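Local coordinates for protein putative NAD dependent dehydrogenase (Micromonospora echinospora, PDB 6NOR) that binds NAD and is probably an oxidoreductase of the GFO/IDH/MocA family that takes part in gentamicin biosynthesis, at residues Leu210-Cys221 with Gln234-Ala245. Residues are numbered along the deposited sequence; the frame is centred on the assembly and turned at random.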
ATOM      1  N   LEU A 210      17.898  16.248  -6.676  1.00 25.48           N
ATOM      2  CA  LEU A 210      17.718  17.700  -6.714  1.00 24.67           C
ATOM      3  C   LEU A 210      18.354  18.401  -7.908  1.00 24.99           C
ATOM      4  O   LEU A 210      18.215  19.613  -8.052  1.00 26.41           O
ATOM      5  CB  LEU A 210      18.258  18.340  -5.442  1.00 23.62           C
ATOM      6  CG  LEU A 210      17.427  18.183  -4.179  1.00 26.26           C
ATOM      7  CD1 LEU A 210      17.889  19.181  -3.148  1.00 33.29           C
ATOM      8  CD2 LEU A 210      15.972  18.357  -4.477  1.00 24.06           C
ATOM      9  N   GLY A 211      19.062  17.656  -8.746  1.00 25.20           N
ATOM     10  CA  GLY A 211      19.742  18.241  -9.889  1.00 22.90           C
ATOM     11  C   GLY A 211      21.166  18.633  -9.552  1.00 28.16           C
ATOM     12  O   GLY A 211      21.691  19.603 -10.083  1.00 31.08           O
ATOM     13  N   LYS A 212      21.776  17.856  -8.662  1.00 28.72           N
ATOM     14  CA  LYS A 212      23.147  18.051  -8.188  1.00 25.23           C
ATOM     15  C   LYS A 212      23.545  19.500  -7.889  1.00 26.70           C
ATOM     16  O   LYS A 212      24.482  20.016  -8.487  1.00 29.00           O
ATOM     17  CB  LYS A 212      24.125  17.460  -9.200  1.00 17.51           C
ATOM     18  CG  LYS A 212      23.957  15.981  -9.393  1.00 17.50           C
ATOM     19  CD  LYS A 212      24.792  15.476 -10.546  1.00 17.48           C
ATOM     20  CE  LYS A 212      24.715  13.964 -10.619  1.00 18.89           C
ATOM     21  NZ  LYS A 212      25.570  13.395 -11.691  1.00 19.84           N
ATOM     22  N   PRO A 213      22.832  20.159  -6.965  1.00 25.41           N
ATOM     23  CA  PRO A 213      23.260  21.485  -6.522  1.00 23.17           C
ATOM     24  C   PRO A 213      24.341  21.413  -5.448  1.00 28.54           C
ATOM     25  O   PRO A 213      24.530  20.354  -4.844  1.00 28.66           O
ATOM     26  CB  PRO A 213      21.972  22.086  -5.952  1.00 17.65           C
ATOM     27  CG  PRO A 213      21.228  20.926  -5.434  1.00 20.79           C
ATOM     28  CD  PRO A 213      21.505  19.811  -6.406  1.00 24.71           C
ATOM     29  N   ALA A 214      25.034  22.528  -5.223  1.00 28.10           N
ATOM     30  CA  ALA A 214      26.076  22.613  -4.206  1.00 22.81           C
ATOM     31  C   ALA A 214      25.513  22.411  -2.809  1.00 22.59           C
ATOM     32  O   ALA A 214      24.414  22.853  -2.510  1.00 26.14           O
ATOM     33  CB  ALA A 214      26.778  23.954  -4.280  1.00 26.64           C
ATOM     34  N   ILE A 215      26.277  21.741  -1.960  1.00 22.26           N
ATOM     35  CA  ILE A 215      25.915  21.575  -0.569  1.00 22.36           C
ATOM     36  C   ILE A 215      26.553  22.663   0.286  1.00 27.62           C
ATOM     37  O   ILE A 215      27.758  22.827   0.280  1.00 34.95           O
ATOM     38  CB  ILE A 215      26.342  20.204  -0.065  1.00 22.36           C
ATOM     39  CG1 ILE A 215      25.537  19.139  -0.804  1.00 22.60           C
ATOM     40  CG2 ILE A 215      26.209  20.121   1.457  1.00 22.55           C
ATOM     41  CD1 ILE A 215      25.781  17.740  -0.352  1.00 23.01           C
ATOM     42  N   ARG A 216      25.740  23.405   1.023  1.00 28.09           N
ATOM     43  CA  ARG A 216      26.251  24.505   1.832  1.00 27.08           C
ATOM     44  C   ARG A 216      26.659  24.068   3.240  1.00 25.26           C
ATOM     45  O   ARG A 216      27.714  24.447   3.719  1.00 29.01           O
ATOM     46  CB  ARG A 216      25.215  25.622   1.914  1.00 32.09           C
ATOM     47  CG  ARG A 216      25.696  26.860   2.667  1.00 44.23           C
ATOM     48  CD  ARG A 216      24.609  27.927   2.783  1.00 53.37           C
ATOM     49  NE  ARG A 216      24.155  28.396   1.479  1.00 62.71           N
ATOM     50  CZ  ARG A 216      24.845  29.227   0.704  1.00 67.68           C
ATOM     51  NH1 ARG A 216      26.028  29.684   1.100  1.00 69.74           N
ATOM     52  NH2 ARG A 216      24.354  29.599  -0.472  1.00 69.92           N
ATOM     53  N   ALA A 217      25.834  23.279   3.912  1.00 19.45           N
ATOM     54  CA  ALA A 217      26.186  22.810   5.252  1.00 21.00           C
ATOM     55  C   ALA A 217      25.650  21.405   5.561  1.00 20.86           C
ATOM     56  O   ALA A 217      24.793  20.894   4.863  1.00 24.70           O
ATOM     57  CB  ALA A 217      25.697  23.795   6.290  1.00 18.15           C
ATOM     58  N   VAL A 218      26.168  20.800   6.619  1.00 18.12           N
ATOM     59  CA  VAL A 218      25.812  19.455   7.013  1.00 18.14           C
ATOM     60  C   VAL A 218      25.690  19.389   8.528  1.00 23.93           C
ATOM     61  O   VAL A 218      26.459  20.023   9.247  1.00 27.70           O
ATOM     62  CB  VAL A 218      26.862  18.423   6.524  1.00 20.70           C
ATOM     63  CG1 VAL A 218      26.549  17.055   7.031  1.00 21.68           C
ATOM     64  CG2 VAL A 218      26.912  18.380   5.006  1.00 23.48           C
ATOM     65  N   THR A 219      24.700  18.644   9.010  1.00 22.56           N
ATOM     66  CA  THR A 219      24.579  18.312  10.422  1.00 21.61           C
ATOM     67  C   THR A 219      24.346  16.811  10.524  1.00 18.36           C
ATOM     68  O   THR A 219      23.667  16.241   9.697  1.00 26.07           O
ATOM     69  CB  THR A 219      23.422  19.079  11.091  1.00 28.41           C
ATOM     70  OG1 THR A 219      23.387  20.428  10.604  1.00 36.04           O
ATOM     71  CG2 THR A 219      23.581  19.090  12.589  1.00 28.26           C
ATOM     72  N   ALA A 220      24.907  16.158  11.524  1.00 18.42           N
ATOM     73  CA  ALA A 220      24.784  14.711  11.599  1.00 18.41           C
ATOM     74  C   ALA A 220      24.796  14.185  13.018  1.00 19.41           C
ATOM     75  O   ALA A 220      25.369  14.779  13.905  1.00 19.35           O
ATOM     76  CB  ALA A 220      25.897  14.028  10.793  1.00 18.32           C
ATOM     77  N   CYS A 221      24.162  13.041  13.198  1.00 18.52           N
ATOM     78  CA  CYS A 221      24.151  12.344  14.451  1.00 18.61           C
ATOM     79  C   CYS A 221      24.441  10.871  14.161  1.00 19.78           C
ATOM     80  O   CYS A 221      23.931  10.335  13.187  1.00 18.50           O
ATOM     81  CB  CYS A 221      22.781  12.532  15.138  1.00 25.40           C
ATOM     82  SG  CYS A 221      22.816  12.458  16.915  1.00 87.47           S
ATOM     83  N   GLN A 234      23.992   3.530  13.071  1.00 18.43           N
ATOM     84  CA  GLN A 234      22.941   4.384  12.561  1.00 24.52           C
ATOM     85  C   GLN A 234      23.425   5.800  12.475  1.00 20.29           C
ATOM     86  O   GLN A 234      24.282   6.228  13.234  1.00 19.13           O
ATOM     87  CB  GLN A 234      21.683   4.317  13.427  1.00 26.06           C
ATOM     88  CG  GLN A 234      21.893   4.594  14.866  1.00 33.95           C
ATOM     89  CD  GLN A 234      20.580   4.703  15.645  1.00 40.98           C
ATOM     90  OE1 GLN A 234      20.579   4.665  16.869  1.00 38.57           O
ATOM     91  NE2 GLN A 234      19.469   4.852  14.934  1.00 50.68           N
ATOM     92  N   GLY A 235      22.864   6.520  11.522  1.00 20.16           N
ATOM     93  CA  GLY A 235      23.190   7.908  11.342  1.00 18.35           C
ATOM     94  C   GLY A 235      22.078   8.647  10.644  1.00 20.81           C
ATOM     95  O   GLY A 235      21.318   8.077   9.850  1.00 21.28           O
ATOM     96  N   VAL A 236      21.984   9.929  10.961  1.00 18.37           N
ATOM     97  CA  VAL A 236      21.085  10.822  10.276  1.00 18.35           C
ATOM     98  C   VAL A 236      21.882  12.059   9.901  1.00 18.32           C
ATOM     99  O   VAL A 236      22.561  12.644  10.718  1.00 19.91           O
ATOM    100  CB  VAL A 236      19.871  11.203  11.139  1.00 18.45           C
ATOM    101  CG1 VAL A 236      18.872  11.986  10.314  1.00 22.27           C
ATOM    102  CG2 VAL A 236      19.208   9.968  11.697  1.00 22.86           C
ATOM    103  N   VAL A 237      21.812  12.429   8.643  1.00 20.68           N
ATOM    104  CA  VAL A 237      22.456  13.621   8.149  1.00 18.20           C
ATOM    105  C   VAL A 237      21.412  14.638   7.713  1.00 21.67           C
ATOM    106  O   VAL A 237      20.542  14.332   6.917  1.00 21.92           O
ATOM    107  CB  VAL A 237      23.365  13.309   6.953  1.00 20.91           C
ATOM    108  CG1 VAL A 237      24.141  14.557   6.512  1.00 19.22           C
ATOM    109  CG2 VAL A 237      24.309  12.160   7.284  1.00 18.51           C
ATOM    110  N   LEU A 238      21.512  15.853   8.230  1.00 20.88           N
ATOM    111  CA  LEU A 238      20.744  16.959   7.694  1.00 19.95           C
ATOM    112  C   LEU A 238      21.635  17.760   6.758  1.00 22.56           C
ATOM    113  O   LEU A 238      22.630  18.338   7.185  1.00 24.83           O
ATOM    114  CB  LEU A 238      20.186  17.842   8.815  1.00 21.34           C
ATOM    115  CG  LEU A 238      19.366  17.074   9.863  1.00 22.20           C
ATOM    116  CD1 LEU A 238      18.780  18.012  10.899  1.00 22.26           C
ATOM    117  CD2 LEU A 238      18.279  16.236   9.193  1.00 24.07           C
ATOM    118  N   ILE A 239      21.282  17.770   5.477  1.00 20.35           N
ATOM    119  CA  ILE A 239      22.025  18.510   4.474  1.00 20.47           C
ATOM    120  C   ILE A 239      21.329  19.808   4.094  1.00 25.57           C
ATOM    121  O   ILE A 239      20.151  19.812   3.758  1.00 24.30           O
ATOM    122  CB  ILE A 239      22.205  17.687   3.197  1.00 22.23           C
ATOM    123  CG1 ILE A 239      22.840  16.342   3.507  1.00 22.98           C
ATOM    124  CG2 ILE A 239      23.064  18.421   2.183  1.00 17.91           C
ATOM    125  CD1 ILE A 239      22.885  15.453   2.282  1.00 27.34           C
ATOM    126  N   GLU A 240      22.066  20.910   4.127  1.00 27.50           N
ATOM    127  CA  GLU A 240      21.528  22.166   3.636  1.00 26.83           C
ATOM    128  C   GLU A 240      22.098  22.448   2.251  1.00 24.29           C
ATOM    129  O   GLU A 240      23.272  22.746   2.109  1.00 25.84           O
ATOM    130  CB  GLU A 240      21.847  23.297   4.607  1.00 37.57           C
ATOM    131  CG  GLU A 240      21.496  24.688   4.120  1.00 53.74           C
ATOM    132  CD  GLU A 240      21.844  25.764   5.147  1.00 68.37           C
ATOM    133  OE1 GLU A 240      22.311  26.853   4.742  1.00 70.54           O
ATOM    134  OE2 GLU A 240      21.653  25.514   6.360  1.00 73.33           O
ATOM    135  N   PHE A 241      21.265  22.352   1.227  1.00 21.83           N
ATOM    136  CA  PHE A 241      21.691  22.717  -0.111  1.00 23.22           C
ATOM    137  C   PHE A 241      21.705  24.228  -0.339  1.00 25.57           C
ATOM    138  O   PHE A 241      21.087  24.983   0.394  1.00 27.62           O
ATOM    139  CB  PHE A 241      20.809  22.026  -1.145  1.00 22.89           C
ATOM    140  CG  PHE A 241      20.965  20.539  -1.147  1.00 23.33           C
ATOM    141  CD1 PHE A 241      22.031  19.951  -1.803  1.00 17.77           C
ATOM    142  CD2 PHE A 241      20.070  19.726  -0.459  1.00 19.99           C
ATOM    143  CE1 PHE A 241      22.202  18.569  -1.793  1.00 19.50           C
ATOM    144  CE2 PHE A 241      20.234  18.353  -0.448  1.00 20.49           C
ATOM    145  CZ  PHE A 241      21.306  17.770  -1.120  1.00 17.78           C
ATOM    146  N   ALA A 242      22.417  24.647  -1.376  1.00 30.74           N
ATOM    147  CA  ALA A 242      22.659  26.056  -1.667  1.00 32.59           C
ATOM    148  C   ALA A 242      21.389  26.859  -1.964  1.00 35.70           C
ATOM    149  O   ALA A 242      21.280  28.006  -1.576  1.00 37.54           O
ATOM    150  CB  ALA A 242      23.628  26.171  -2.834  1.00 32.04           C
ATOM    151  N   ASP A 243      20.440  26.256  -2.664  1.00 43.18           N
ATOM    152  CA  ASP A 243      19.150  26.896  -2.932  1.00 49.15           C
ATOM    153  C   ASP A 243      18.267  27.032  -1.692  1.00 44.13           C
ATOM    154  O   ASP A 243      17.235  27.692  -1.723  1.00 43.90           O
ATOM    155  CB  ASP A 243      18.390  26.091  -3.968  1.00 56.28           C
ATOM    156  CG  ASP A 243      18.262  24.642  -3.566  1.00 62.82           C
ATOM    157  OD1 ASP A 243      17.481  24.376  -2.639  1.00 65.63           O
ATOM    158  OD2 ASP A 243      18.959  23.780  -4.144  1.00 64.55           O
ATOM    159  N   GLY A 244      18.652  26.363  -0.618  1.00 37.92           N
ATOM    160  CA  GLY A 244      17.861  26.371   0.592  1.00 37.64           C
ATOM    161  C   GLY A 244      16.998  25.137   0.817  1.00 38.45           C
ATOM    162  O   GLY A 244      16.217  25.107   1.756  1.00 44.86           O
ATOM    163  N   ALA A 245      17.115  24.114  -0.020  1.00 29.97           N
ATOM    164  CA  ALA A 245      16.375  22.887   0.244  1.00 22.44           C
ATOM    165  C   ALA A 245      17.076  22.079   1.319  1.00 27.32           C
ATOM    166  O   ALA A 245      18.296  22.068   1.399  1.00 29.35           O
ATOM    167  CB  ALA A 245      16.227  22.083  -0.991  1.00 17.98           C
TER
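With CG beside the backbone N in both residues (chi1 -75° in Leu210, -66° in Phe241), the leucine methyl is carried onto a face of the phenylalanine ring. Leu210 CD1 lies 3.8 Å from the centroid of the Phe241 ring, a CH-pi contact. Ile239 CG2 sits over the opposite face. Pro213 CG approaches Phe241 CD1 obliquely from the Leu210 side of the ring, and Ile215 CG1 comes from the other side, 3.5 Å from Phe241 CE1. An alanine in place of Phe241 would probably open a gap between Leu210, Pro213 and Ile215 and leave the methyl of Leu210 without its aromatic partner. Ile215 and Ile239 also meet directly through their CG2 methyls.

Strands 215-221 and 234-241 form an antiparallel beta hairpin in the mixed sheet of the C-terminal domain, as in other GFO/IDH/MocA proteins. Val218, Ala220, Val237 and Ile239 share one face; Val218 CG1 and Val237 CG1 touch at 3.5 Å. Helix 334-353 packs on Val218 from this side. Ala217, Thr219, Leu238 and Glu240 point to the other face, where Thr219 and Leu238 pack on a second subunit.

A classic beta bulge shifts the register at Arg216 and Ala217. Both amides bond to Glu240 O, from Arg216 N at 2.8 Å and from Ala217 N at 3.2 Å. Beyond it, Ala214 O accepts from Ala242 N, 2.9 Å away, at the start of the type I turn 241-244. Asp243 OD1 takes the Ala245 amide in an Asx turn. The Arg216 chain crosses the Glu240 side chain at its OE1 end, with Arg216 CD 3.2 Å from Glu240 OE1. Arg216 NE stays 4.1 Å from Glu240 OE1, too far for a salt bridge, so any attraction is probably modest.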